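Local coordinates for histone-lysine N-methyltransferase SETMAR (PDB 3F2K), which methylates histone H3 and, through its mariner transposase domain, binds and cleaves DNA, with roles in double-strand break repair and replication fork restart, at residues E16-L21 and Q215-C220; K40-D45 and Y87-P92; V75-S80 and N189-F194; Q103-M108 and N145-E150. All blocks are in the same frame, centred on the assembly; numbering follows the deposited sequence.

Interaction 1. Residues E16-L21 and Q215-C220; sequences EVSSSL and QKCVDC
S18 and S19 of helix 8-27 pack against C217 and V218 of helix 202-219 in a helix-helix contact that brings the first and last helices of the RNase H-like transposase domain together. The short axes approach to 8.4 Å, with a crossing angle of -129°, so the helices run roughly counter to each other but are well away from antiparallel. Small side chains permit a near approach of the backbones: the CA atoms of S19 and V218 lie 6.2 Å apart. V218 supplies the main apolar contact through one branch, CG2, which reaches the first helix between the two serines. It lies 3.8 Å from S18 CB and is equally near the CB of S19. On the preceding residue, C217, the thiol is placed anti to the backbone N (chi1 178°), which carries SG toward the serine hydroxyl; S18 OG and C217 SG are 3.4 Å apart. That hydroxyl is already hydrogen-bonded to the carbonyl of R14, one turn back in its own helix, while W214 packs on the same serine. The metal site is remote from this pairing. Nearest of all to the helix backbone is the V218 methyl, with CG2 3.6 Å from S19 N.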
loop_
_atom_site.group_PDB
_atom_site.type_symbol
_atom_site.label_atom_id
_atom_site.label_comp_id
_atom_site.label_asym_id
_atom_site.label_seq_id
_atom_site.Cartn_x
_atom_site.Cartn_y
_atom_site.Cartn_z
ATOM N N GLU A 16 -18.314 -5.126 -7.443
ATOM C CA GLU A 16 -17.852 -5.847 -8.625
ATOM C C GLU A 16 -16.415 -6.320 -8.397
ATOM O O GLU A 16 -16.108 -7.531 -8.512
ATOM C CB GLU A 16 -18.004 -4.918 -9.866
ATOM C CG GLU A 16 -17.698 -5.492 -11.321
ATOM C CD GLU A 16 -17.726 -4.377 -12.489
ATOM O OE1 GLU A 16 -17.439 -3.152 -12.275
ATOM O OE2 GLU A 16 -18.011 -4.739 -13.678
ATOM N N VAL A 17 -15.555 -5.385 -8.033
ATOM C CA VAL A 17 -14.111 -5.734 -7.797
ATOM C C VAL A 17 -13.931 -6.709 -6.665
ATOM O O VAL A 17 -13.193 -7.677 -6.810
ATOM C CB VAL A 17 -13.257 -4.484 -7.503
ATOM C CG1 VAL A 17 -11.881 -4.907 -7.155
ATOM C CG2 VAL A 17 -13.197 -3.562 -8.715
ATOM N N SER A 18 -14.634 -6.490 -5.558
ATOM C CA SER A 18 -14.585 -7.405 -4.410
ATOM C C SER A 18 -14.979 -8.804 -4.762
ATOM O O SER A 18 -14.246 -9.749 -4.479
ATOM C CB SER A 18 -15.444 -6.890 -3.245
ATOM O OG SER A 18 -14.781 -5.733 -2.692
ATOM N N SER A 19 -16.161 -8.933 -5.373
ATOM C CA SER A 19 -16.690 -10.247 -5.731
ATOM C C SER A 19 -15.725 -10.993 -6.696
ATOM O O SER A 19 -15.434 -12.207 -6.516
ATOM C CB SER A 19 -18.121 -10.086 -6.354
ATOM O OG SER A 19 -18.581 -11.339 -6.930
ATOM N N SER A 20 -15.210 -10.262 -7.662
ATOM C CA SER A 20 -14.319 -10.806 -8.706
ATOM C C SER A 20 -13.009 -11.263 -8.123
ATOM O O SER A 20 -12.530 -12.361 -8.473
ATOM C CB SER A 20 -14.120 -9.775 -9.819
ATOM O OG SER A 20 -15.307 -9.696 -10.576
ATOM N N LEU A 21 -12.480 -10.502 -7.155
ATOM C CA LEU A 21 -11.202 -10.844 -6.504
ATOM C C LEU A 21 -11.310 -12.016 -5.567
ATOM O O LEU A 21 -10.399 -12.852 -5.512
ATOM C CB LEU A 21 -10.552 -9.631 -5.768
ATOM C CG LEU A 21 -10.048 -8.546 -6.739
ATOM C CD1 LEU A 21 -9.404 -7.330 -6.032
ATOM C CD2 LEU A 21 -9.088 -9.103 -7.840
ATOM N N GLN A 215 -15.180 -9.910 1.163
ATOM C CA GLN A 215 -16.470 -10.553 1.461
ATOM C C GLN A 215 -17.400 -9.645 2.223
ATOM O O GLN A 215 -18.612 -9.634 1.986
ATOM C CB GLN A 215 -16.291 -11.883 2.220
ATOM C CG GLN A 215 -17.627 -12.713 2.331
ATOM C CD GLN A 215 -18.216 -13.029 0.981
ATOM O OE1 GLN A 215 -17.558 -13.644 0.140
ATOM N NE2 GLN A 215 -19.475 -12.615 0.746
ATOM N N LYS A 216 -16.841 -8.865 3.123
ATOM C CA LYS A 216 -17.681 -7.956 3.926
ATOM C C LYS A 216 -18.253 -6.904 3.012
ATOM O O LYS A 216 -19.437 -6.487 3.151
ATOM C CB LYS A 216 -16.854 -7.305 5.014
ATOM C CG LYS A 216 -16.513 -8.237 6.191
ATOM C CD LYS A 216 -15.824 -7.392 7.226
ATOM C CE LYS A 216 -15.097 -8.246 8.244
ATOM N NZ LYS A 216 -14.714 -7.269 9.331
ATOM N N CYS A 217 -17.437 -6.509 2.016
ATOM C CA CYS A 217 -17.854 -5.525 1.018
ATOM C C CYS A 217 -18.998 -6.103 0.185
ATOM O O CYS A 217 -20.051 -5.455 0.053
ATOM C CB CYS A 217 -16.674 -5.070 0.141
ATOM S SG CYS A 217 -17.216 -3.878 -1.160
ATOM N N VAL A 218 -18.855 -7.370 -0.227
ATOM C CA VAL A 218 -19.954 -8.043 -0.952
ATOM C C VAL A 218 -21.221 -8.129 -0.047
ATOM O O VAL A 218 -22.386 -7.855 -0.524
ATOM C CB VAL A 218 -19.483 -9.426 -1.461
ATOM C CG1 VAL A 218 -20.698 -10.263 -1.987
ATOM C CG2 VAL A 218 -18.417 -9.252 -2.640
ATOM N N ASP A 219 -21.001 -8.479 1.222
ATOM C CA ASP A 219 -22.115 -8.671 2.187
ATOM C C ASP A 219 -22.921 -7.386 2.380
ATOM O O ASP A 219 -24.149 -7.441 2.632
ATOM C CB ASP A 219 -21.640 -9.202 3.527
ATOM C CG ASP A 219 -21.155 -10.662 3.476
ATOM O OD1 ASP A 219 -21.553 -11.424 2.577
ATOM O OD2 ASP A 219 -20.363 -11.031 4.375
ATOM N N CYS A 220 -22.229 -6.247 2.300
ATOM C CA CYS A 220 -22.826 -4.922 2.455
ATOM C C CYS A 220 -23.178 -4.267 1.105
ATOM O O CYS A 220 -23.421 -3.070 1.025
ATOM C CB CYS A 220 -21.831 -4.043 3.225
ATOM S SG CYS A 220 -21.516 -4.604 4.905
#

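Interaction 2. Residues K40-D45 and Y87-P92; sequences KWILYD and YSFLNP
W41 makes the first contact of strand 40-43, reaching L90 with the far corner of its indole although its CB points away from segment 87-92. With chi1 at -67°, CG lies anti to the carbonyl carbon and chi2 of 97° turns the ring across the chain, so that the six-membered ring extends to the leucine. W41 CH2 meets L90 CD2 at 3.9 Å, an oblique approach in which a single methyl does the touching. The same indole has a cation-pi partner in K72 and packs on M74, while I96 touches both W41 and L90. Next in sequence, I42 faces the other side of the sheet. In this RNase H-like domain strands 34-43 and 83-89 are not neighbours: strand 72-80 runs between them, antiparallel to each, and the CA atoms of W41 and F89 stand 9.6 Å apart. Contact therefore passes across the intervening strand by side chains alone. The I42 chain extends (chi2 -178°) to bring CD1 to the edge of the F89 ring, near its plane, 4.5 Å from CE1, a loose apolar approach. V75 of the middle strand packs on both I42 and F89.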
loop_
_atom_site.group_PDB
_atom_site.type_symbol
_atom_site.label_atom_id
_atom_site.label_comp_id
_atom_site.label_asym_id
_atom_site.label_seq_id
_atom_site.Cartn_x
_atom_site.Cartn_y
_atom_site.Cartn_z
ATOM N N LYS A 40 1.484 8.335 2.745
ATOM C CA LYS A 40 0.885 9.041 3.890
ATOM C C LYS A 40 1.719 10.272 4.299
ATOM O O LYS A 40 2.932 10.224 4.363
ATOM C CB LYS A 40 0.758 8.072 5.089
ATOM C CG LYS A 40 0.479 8.700 6.440
ATOM C CD LYS A 40 0.229 7.642 7.479
ATOM C CE LYS A 40 0.062 8.280 8.853
ATOM N NZ LYS A 40 -1.329 8.774 8.807
ATOM N N TRP A 41 1.037 11.375 4.577
ATOM C CA TRP A 41 1.690 12.480 5.306
ATOM C C TRP A 41 1.812 12.231 6.825
ATOM O O TRP A 41 0.794 12.066 7.552
ATOM C CB TRP A 41 0.943 13.814 5.019
ATOM C CG TRP A 41 1.082 14.266 3.601
ATOM C CD1 TRP A 41 0.196 14.067 2.594
ATOM C CD2 TRP A 41 2.219 14.931 3.015
ATOM N NE1 TRP A 41 0.695 14.579 1.423
ATOM C CE2 TRP A 41 1.928 15.127 1.656
ATOM C CE3 TRP A 41 3.439 15.398 3.519
ATOM C CZ2 TRP A 41 2.831 15.775 0.772
ATOM C CZ3 TRP A 41 4.335 16.035 2.658
ATOM C CH2 TRP A 41 4.037 16.200 1.294
ATOM N N ILE A 42 3.050 12.214 7.293
ATOM C CA ILE A 42 3.353 12.017 8.701
ATOM C C ILE A 42 3.583 13.458 9.271
ATOM O O ILE A 42 4.505 14.150 8.847
ATOM C CB ILE A 42 4.614 11.255 8.921
ATOM C CG1 ILE A 42 4.431 9.773 8.529
ATOM C CG2 ILE A 42 5.095 11.411 10.451
ATOM C CD1 ILE A 42 5.653 8.928 8.770
ATOM N N LEU A 43 2.689 13.858 10.160
ATOM C CA LEU A 43 2.788 15.158 10.847
ATOM C C LEU A 43 3.935 15.137 11.833
ATOM O O LEU A 43 4.259 14.099 12.427
ATOM C CB LEU A 43 1.506 15.481 11.609
ATOM C CG LEU A 43 0.175 15.487 10.867
ATOM C CD1 LEU A 43 -0.925 15.762 11.826
ATOM C CD2 LEU A 43 0.157 16.487 9.703
ATOM N N TYR A 44 4.547 16.300 12.026
ATOM C CA TYR A 44 5.632 16.424 12.974
ATOM C C TYR A 44 5.084 16.428 14.407
ATOM O O TYR A 44 5.713 15.855 15.313
ATOM C CB TYR A 44 6.422 17.708 12.735
ATOM C CG TYR A 44 7.469 17.676 11.646
ATOM C CD1 TYR A 44 7.287 16.941 10.457
ATOM C CD2 TYR A 44 8.614 18.454 11.760
ATOM C CE1 TYR A 44 8.230 16.957 9.458
ATOM C CE2 TYR A 44 9.554 18.469 10.756
ATOM C CZ TYR A 44 9.361 17.712 9.618
ATOM O OH TYR A 44 10.299 17.753 8.633
ATOM N N ASP A 45 3.907 17.041 14.583
ATOM C CA ASP A 45 3.232 17.160 15.883
ATOM C C ASP A 45 1.975 16.303 15.923
ATOM O O ASP A 45 0.971 16.619 15.270
ATOM C CB ASP A 45 2.924 18.656 16.208
ATOM C CG ASP A 45 2.170 18.851 17.542
ATOM O OD1 ASP A 45 2.172 19.999 18.043
ATOM O OD2 ASP A 45 1.580 17.894 18.094
ATOM N N TYR A 87 10.806 1.597 1.549
ATOM C CA TYR A 87 10.050 2.828 1.912
ATOM C C TYR A 87 10.911 4.040 1.637
ATOM O O TYR A 87 12.148 3.931 1.556
ATOM C CB TYR A 87 9.592 2.818 3.382
ATOM C CG TYR A 87 10.717 2.791 4.401
ATOM C CD1 TYR A 87 11.284 3.972 4.903
ATOM C CD2 TYR A 87 11.176 1.587 4.888
ATOM C CE1 TYR A 87 12.281 3.919 5.866
ATOM C CE2 TYR A 87 12.201 1.515 5.843
ATOM C CZ TYR A 87 12.743 2.668 6.306
ATOM O OH TYR A 87 13.715 2.545 7.259
ATOM N N SER A 88 10.301 5.207 1.508
ATOM C CA SER A 88 11.102 6.380 1.087
ATOM C C SER A 88 10.350 7.604 1.578
ATOM O O SER A 88 9.115 7.556 1.772
ATOM C CB SER A 88 11.291 6.442 -0.442
ATOM O OG SER A 88 10.071 6.548 -1.155
ATOM N N PHE A 89 11.092 8.672 1.793
ATOM C CA PHE A 89 10.479 9.932 2.247
ATOM C C PHE A 89 10.711 10.951 1.143
ATOM O O PHE A 89 11.754 10.916 0.502
ATOM C CB PHE A 89 11.145 10.381 3.544
ATOM C CG PHE A 89 10.903 9.430 4.664
ATOM C CD1 PHE A 89 9.797 9.589 5.486
ATOM C CD2 PHE A 89 11.749 8.358 4.881
ATOM C CE1 PHE A 89 9.547 8.680 6.532
ATOM C CE2 PHE A 89 11.491 7.457 5.942
ATOM C CZ PHE A 89 10.400 7.626 6.733
ATOM N N LEU A 90 9.693 11.760 0.880
ATOM C CA LEU A 90 9.762 12.806 -0.134
ATOM C C LEU A 90 10.622 13.929 0.426
ATOM O O LEU A 90 10.315 14.482 1.511
ATOM C CB LEU A 90 8.347 13.291 -0.429
ATOM C CG LEU A 90 8.031 14.288 -1.548
ATOM C CD1 LEU A 90 8.203 13.593 -2.886
ATOM C CD2 LEU A 90 6.610 14.772 -1.295
ATOM N N ASN A 91 11.705 14.201 -0.302
ATOM C CA ASN A 91 12.800 15.121 0.059
ATOM C C ASN A 91 12.704 16.473 -0.648
ATOM O O ASN A 91 12.073 16.608 -1.716
ATOM C CB ASN A 91 14.173 14.523 -0.305
ATOM C CG ASN A 91 14.449 13.202 0.379
ATOM O OD1 ASN A 91 14.887 12.257 -0.271
ATOM N ND2 ASN A 91 14.193 13.128 1.680
ATOM N N PRO A 92 13.330 17.497 -0.056
ATOM C CA PRO A 92 13.350 18.806 -0.775
ATOM C C PRO A 92 13.801 18.643 -2.228
ATOM O O PRO A 92 14.722 17.861 -2.509
ATOM C CB PRO A 92 14.394 19.641 0.005
ATOM C CG PRO A 92 14.913 18.739 1.143
ATOM C CD PRO A 92 13.971 17.552 1.265
#

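Interaction 3. Residues V75-S80 and N189-F194; sequences VTIWWS and NAFQEF
F191 projects from helix 184-196 toward strand 72-80 and presents a different aspect of its ring to each of two aliphatic side chains. V75 approaches from the opposite direction and sets one methyl over a ring face. Its CG2 lies 4.1 Å from the centroid of the F191 ring and only 12° off the ring normal, the geometry of a CH-pi contact centred on the face. I77, two residues along and pointing to the same side of the strand, crosses the phenylalanine obliquely. Its side chain is fully extended, which takes CD1 to the ring edge, near the plane, 4.0 Å from F191 CZ. The same ring atom is also the nearest to the valine methyl, so CZ is the point where the two aliphatic groups converge. F191 is carried there by a CG anti to its own backbone N, chi1 -176°. The helix thus covers one face of the central sheet of the RNase H-like fold, and Y87 of the adjoining strand adds an edge-to-face ring contact. All three residues are buried, and no hydrogen bond crosses between the segments: dispersion and the weak CH-pi interaction hold helix to strand, and the contacts at face and edge probably restrict rotation of the ring.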
loop_
_atom_site.group_PDB
_atom_site.type_symbol
_atom_site.label_atom_id
_atom_site.label_comp_id
_atom_site.label_asym_id
_atom_site.label_seq_id
_atom_site.Cartn_x
_atom_site.Cartn_y
_atom_site.Cartn_z
ATOM N N VAL A 75 5.618 9.811 3.366
ATOM C CA VAL A 75 6.286 8.494 3.258
ATOM C C VAL A 75 5.470 7.636 2.284
ATOM O O VAL A 75 4.228 7.798 2.143
ATOM C CB VAL A 75 6.480 7.815 4.657
ATOM C CG1 VAL A 75 5.112 7.442 5.315
ATOM C CG2 VAL A 75 7.436 6.562 4.576
ATOM N N THR A 76 6.166 6.746 1.593
ATOM C CA THR A 76 5.584 5.738 0.732
ATOM C C THR A 76 6.252 4.437 1.250
ATOM O O THR A 76 7.473 4.370 1.496
ATOM C CB THR A 76 5.863 6.009 -0.770
ATOM O OG1 THR A 76 5.455 7.360 -1.098
ATOM C CG2 THR A 76 5.090 4.992 -1.639
ATOM N N ILE A 77 5.415 3.459 1.512
ATOM C CA ILE A 77 5.860 2.137 1.948
ATOM C C ILE A 77 5.340 1.077 0.982
ATOM O O ILE A 77 4.167 1.089 0.545
ATOM C CB ILE A 77 5.437 1.821 3.416
ATOM C CG1 ILE A 77 6.062 0.471 3.871
ATOM C CG2 ILE A 77 3.937 1.844 3.570
ATOM C CD1 ILE A 77 5.793 0.092 5.335
ATOM N N TRP A 78 6.222 0.144 0.663
ATOM C CA TRP A 78 5.964 -0.930 -0.213
ATOM C C TRP A 78 6.241 -2.236 0.532
ATOM O O TRP A 78 7.311 -2.424 1.101
ATOM C CB TRP A 78 6.957 -0.882 -1.418
ATOM C CG TRP A 78 6.984 0.451 -2.186
ATOM C CD1 TRP A 78 7.590 1.622 -1.801
ATOM C CD2 TRP A 78 6.413 0.684 -3.429
ATOM N NE1 TRP A 78 7.443 2.569 -2.749
ATOM C CE2 TRP A 78 6.693 2.026 -3.765
ATOM C CE3 TRP A 78 5.650 -0.114 -4.317
ATOM C CZ2 TRP A 78 6.230 2.607 -4.929
ATOM C CZ3 TRP A 78 5.187 0.457 -5.451
ATOM C CH2 TRP A 78 5.513 1.799 -5.780
ATOM N N TRP A 79 5.342 -3.196 0.373
ATOM C CA TRP A 79 5.459 -4.463 1.127
ATOM C C TRP A 79 4.598 -5.596 0.566
ATOM O O TRP A 79 3.657 -5.387 -0.221
ATOM C CB TRP A 79 5.095 -4.207 2.596
ATOM C CG TRP A 79 3.750 -3.601 2.769
ATOM C CD1 TRP A 79 3.379 -2.297 2.561
ATOM C CD2 TRP A 79 2.590 -4.291 3.252
ATOM N NE1 TRP A 79 2.053 -2.120 2.917
ATOM C CE2 TRP A 79 1.545 -3.328 3.356
ATOM C CE3 TRP A 79 2.360 -5.611 3.657
ATOM C CZ2 TRP A 79 0.224 -3.669 3.784
ATOM C CZ3 TRP A 79 1.058 -5.978 4.132
ATOM C CH2 TRP A 79 -0.007 -4.984 4.161
ATOM N N SER A 80 4.926 -6.828 0.975
ATOM C CA SER A 80 4.108 -7.981 0.649
ATOM C C SER A 80 3.850 -8.809 1.946
ATOM O O SER A 80 4.369 -8.478 3.040
ATOM C CB SER A 80 4.865 -8.831 -0.341
ATOM O OG SER A 80 6.022 -9.293 0.339
ATOM N N ASN A 189 13.365 8.607 11.801
ATOM C CA ASN A 189 13.843 7.694 12.832
ATOM C C ASN A 189 12.659 7.026 13.544
ATOM O O ASN A 189 12.764 5.862 13.889
ATOM C CB ASN A 189 14.713 8.407 13.875
ATOM C CG ASN A 189 16.073 8.836 13.337
ATOM O OD1 ASN A 189 16.606 8.269 12.374
ATOM N ND2 ASN A 189 16.660 9.849 13.994
ATOM N N ALA A 190 11.576 7.759 13.799
ATOM C CA ALA A 190 10.391 7.151 14.451
ATOM C C ALA A 190 9.693 6.117 13.492
ATOM O O ALA A 190 9.311 5.017 13.897
ATOM C CB ALA A 190 9.464 8.207 14.921
ATOM N N PHE A 191 9.585 6.465 12.204
ATOM C CA PHE A 191 9.082 5.488 11.241
ATOM C C PHE A 191 9.970 4.236 11.199
ATOM O O PHE A 191 9.491 3.098 11.143
ATOM C CB PHE A 191 8.927 6.152 9.853
ATOM C CG PHE A 191 8.341 5.247 8.853
ATOM C CD1 PHE A 191 6.940 5.105 8.772
ATOM C CD2 PHE A 191 9.169 4.440 8.063
ATOM C CE1 PHE A 191 6.354 4.207 7.841
ATOM C CE2 PHE A 191 8.594 3.522 7.168
ATOM C CZ PHE A 191 7.203 3.414 7.054
ATOM N N GLN A 192 11.287 4.420 11.232
ATOM C CA GLN A 192 12.181 3.300 11.257
ATOM C C GLN A 192 11.990 2.400 12.477
ATOM O O GLN A 192 11.943 1.167 12.338
ATOM C CB GLN A 192 13.642 3.751 11.157
ATOM C CG GLN A 192 14.603 2.578 11.080
ATOM C CD GLN A 192 15.946 3.005 10.525
ATOM O OE1 GLN A 192 16.646 3.810 11.144
ATOM N NE2 GLN A 192 16.324 2.451 9.364
ATOM N N GLU A 193 11.920 2.997 13.661
ATOM C CA GLU A 193 11.681 2.219 14.873
ATOM C C GLU A 193 10.310 1.513 14.779
ATOM O O GLU A 193 10.138 0.400 15.288
ATOM C CB GLU A 193 11.669 3.121 16.095
ATOM N N PHE A 194 9.338 2.171 14.164
ATOM C CA PHE A 194 8.040 1.555 13.977
ATOM C C PHE A 194 8.162 0.272 13.133
ATOM O O PHE A 194 7.743 -0.823 13.528
ATOM C CB PHE A 194 7.067 2.512 13.281
ATOM C CG PHE A 194 5.801 1.814 12.824
ATOM C CD1 PHE A 194 4.851 1.388 13.763
ATOM C CD2 PHE A 194 5.581 1.547 11.471
ATOM C CE1 PHE A 194 3.698 0.730 13.344
ATOM C CE2 PHE A 194 4.417 0.865 11.025
ATOM C CZ PHE A 194 3.469 0.456 11.973
#

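Interaction 4. Residues Q103-M108 and N145-E150; sequences QEIDEM and NELGYE
M108, present as selenomethionine, meets Y149 in the Met-aromatic contact of this pair, which joins helix 98-115 to the loop after helix 140-147. Selenium stands 5.5 Å from the centroid of the Y149 ring and 67° off its normal, an oblique placement. Bends at chi2 (-88°) and chi3 turn the terminal methyl toward the phenol: M108 CE lies 3.8 Å from Y149 CZ. The aliphatic packing centres on one leucine methyl. L147 CD1 rests 4.1 Å from I105 CG2 and equally far from the backbone CA of D106. In the backbone, a Schellman motif at G148, with phi of 88°, follows the last turn of helix 140-147, after which the chain leads into strand 150-151 of the RNase H-like sheet; L147 and Y149, on either side of G148 in sequence, both reach helix 98-115. Two polar ends have partners outside the segments: the Y149 hydroxyl is hydrogen-bonded to N109, and D106 forms a salt bridge with K143, which ties the two helices together a second time. With no hydrogen bond between the segments themselves, cohesion rests largely on dispersion, while the N109 bond holds the phenol oxygen beside the chalcogen of M108, selenium here in place of sulfur.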
loop_
_atom_site.group_PDB
_atom_site.type_symbol
_atom_site.label_atom_id
_atom_site.label_comp_id
_atom_site.label_asym_id
_atom_site.label_seq_id
_atom_site.Cartn_x
_atom_site.Cartn_y
_atom_site.Cartn_z
ATOM N N GLN A 103 10.477 5.766 -10.964
ATOM C CA GLN A 103 11.823 5.555 -10.426
ATOM C C GLN A 103 11.737 4.824 -9.092
ATOM O O GLN A 103 12.537 3.932 -8.808
ATOM C CB GLN A 103 12.562 6.886 -10.285
ATOM C CG GLN A 103 12.918 7.453 -11.650
ATOM C CD GLN A 103 13.707 6.424 -12.513
ATOM O OE1 GLN A 103 13.308 6.085 -13.649
ATOM N NE2 GLN A 103 14.786 5.872 -11.932
ATOM N N GLU A 104 10.703 5.132 -8.306
ATOM C CA GLU A 104 10.504 4.442 -7.036
ATOM C C GLU A 104 10.163 2.969 -7.227
ATOM O O GLU A 104 10.642 2.107 -6.463
ATOM C CB GLU A 104 9.398 5.154 -6.252
ATOM C CG GLU A 104 9.933 6.495 -5.602
ATOM C CD GLU A 104 11.108 6.336 -4.594
ATOM O OE1 GLU A 104 11.151 5.392 -3.775
ATOM O OE2 GLU A 104 12.007 7.220 -4.586
ATOM N N ILE A 105 9.319 2.679 -8.204
ATOM C CA ILE A 105 8.935 1.273 -8.543
ATOM C C ILE A 105 10.184 0.501 -8.984
ATOM O O ILE A 105 10.417 -0.615 -8.546
ATOM C CB ILE A 105 7.910 1.281 -9.667
ATOM C CG1 ILE A 105 6.536 1.741 -9.139
ATOM C CG2 ILE A 105 7.757 -0.088 -10.346
ATOM C CD1 ILE A 105 5.547 1.978 -10.331
ATOM N N ASP A 106 11.003 1.119 -9.821
ATOM C CA ASP A 106 12.291 0.472 -10.220
ATOM C C ASP A 106 13.150 0.135 -8.992
ATOM O O ASP A 106 13.704 -0.983 -8.909
ATOM C CB ASP A 106 13.050 1.391 -11.169
ATOM C CG ASP A 106 13.953 0.659 -12.074
ATOM O OD1 ASP A 106 15.014 0.183 -11.581
ATOM O OD2 ASP A 106 13.664 0.646 -13.271
ATOM N N GLU A 107 13.291 1.070 -8.053
ATOM C CA GLU A 107 14.145 0.851 -6.857
ATOM C C GLU A 107 13.506 -0.236 -6.003
ATOM O O GLU A 107 14.226 -1.135 -5.541
ATOM C CB GLU A 107 14.285 2.137 -6.037
ATOM C CG GLU A 107 15.303 2.012 -4.892
ATOM C CD GLU A 107 15.528 3.299 -4.107
ATOM O OE1 GLU A 107 15.143 4.385 -4.591
ATOM O OE2 GLU A 107 16.115 3.196 -2.986
HETATM N N MSE A 108 12.194 -0.108 -5.773
HETATM C CA MSE A 108 11.446 -1.157 -5.002
HETATM C C MSE A 108 11.655 -2.567 -5.621
HETATM O O MSE A 108 11.855 -3.537 -4.872
HETATM C CB MSE A 108 9.969 -0.858 -4.952
HETATM C CG MSE A 108 9.111 -2.023 -4.229
HETATM SE SE MSE A 108 8.569 -3.320 -5.368
HETATM C CE MSE A 108 7.549 -2.301 -6.702
ATOM N N ASN A 145 4.802 -2.380 -16.922
ATOM C CA ASN A 145 4.782 -3.360 -17.987
ATOM C C ASN A 145 6.222 -3.946 -18.204
ATOM O O ASN A 145 6.397 -5.176 -18.318
ATOM C CB ASN A 145 4.192 -2.749 -19.267
ATOM C CG ASN A 145 4.285 -3.703 -20.470
ATOM O OD1 ASN A 145 5.174 -3.536 -21.343
ATOM N ND2 ASN A 145 3.398 -4.680 -20.524
ATOM N N GLU A 146 7.216 -3.076 -18.237
ATOM C CA GLU A 146 8.598 -3.445 -18.474
ATOM C C GLU A 146 9.189 -4.340 -17.413
ATOM O O GLU A 146 9.920 -5.257 -17.767
ATOM C CB GLU A 146 9.471 -2.207 -18.648
ATOM C CG GLU A 146 9.118 -1.476 -19.886
ATOM C CD GLU A 146 10.094 -0.330 -20.151
ATOM O OE1 GLU A 146 10.817 0.034 -19.215
ATOM O OE2 GLU A 146 10.104 0.217 -21.280
ATOM N N LEU A 147 8.764 -4.184 -16.161
ATOM C CA LEU A 147 9.299 -5.022 -15.112
ATOM C C LEU A 147 8.488 -6.255 -14.855
ATOM O O LEU A 147 8.873 -7.050 -13.989
ATOM C CB LEU A 147 9.463 -4.221 -13.823
ATOM C CG LEU A 147 10.436 -3.037 -13.826
ATOM C CD1 LEU A 147 10.371 -2.410 -12.482
ATOM C CD2 LEU A 147 11.942 -3.531 -14.112
ATOM N N GLY A 148 7.356 -6.396 -15.565
ATOM C CA GLY A 148 6.508 -7.627 -15.474
ATOM C C GLY A 148 5.450 -7.607 -14.381
ATOM O O GLY A 148 5.007 -8.664 -13.955
ATOM N N TYR A 149 4.985 -6.404 -13.980
ATOM C CA TYR A 149 3.920 -6.270 -12.889
ATOM C C TYR A 149 2.521 -6.238 -13.467
ATOM O O TYR A 149 2.212 -5.426 -14.341
ATOM C CB TYR A 149 4.147 -5.002 -12.009
ATOM C CG TYR A 149 5.254 -5.085 -10.989
ATOM C CD1 TYR A 149 4.973 -5.101 -9.612
ATOM C CD2 TYR A 149 6.626 -5.046 -11.385
ATOM C CE1 TYR A 149 5.983 -5.181 -8.672
ATOM C CE2 TYR A 149 7.651 -5.145 -10.450
ATOM C CZ TYR A 149 7.314 -5.235 -9.077
ATOM O OH TYR A 149 8.308 -5.318 -8.150
ATOM N N GLU A 150 1.655 -7.172 -13.032
ATOM C CA GLU A 150 0.250 -6.985 -13.224
ATOM C C GLU A 150 -0.253 -5.925 -12.203
ATOM O O GLU A 150 0.313 -5.791 -11.116
ATOM C CB GLU A 150 -0.463 -8.325 -12.991
ATOM C CG GLU A 150 -1.935 -8.197 -13.155
ATOM C CD GLU A 150 -2.721 -9.463 -12.688
ATOM O OE1 GLU A 150 -2.103 -10.529 -12.453
ATOM O OE2 GLU A 150 -3.972 -9.280 -12.564
#

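How the interactions relate
Interactions 2 and 3 share the central sheet, their centres 10 Å apart: strand 72-80 lies between the strands of interaction 2, with K40 N bonded to V75 O and S88 N to T76 O, each at 2.9 Å. Interaction 4 lies across strand 72-80 from the helix of interaction 3; W78 CH2 packs 3.5 Å from I105 CG1. It also meets interaction 2, S88 OG lying 3.1 Å from E104 OE1. Interaction 1 touches none of them, and its loop encloses all three. The magnesium ion, held by D38 and D130, is about 9 Å from the side chain of W41, about 10 Å from that of I77 and about 14 Å from that of I105: interactions 2 and 3 lie near the metal site, interaction 4 farther off.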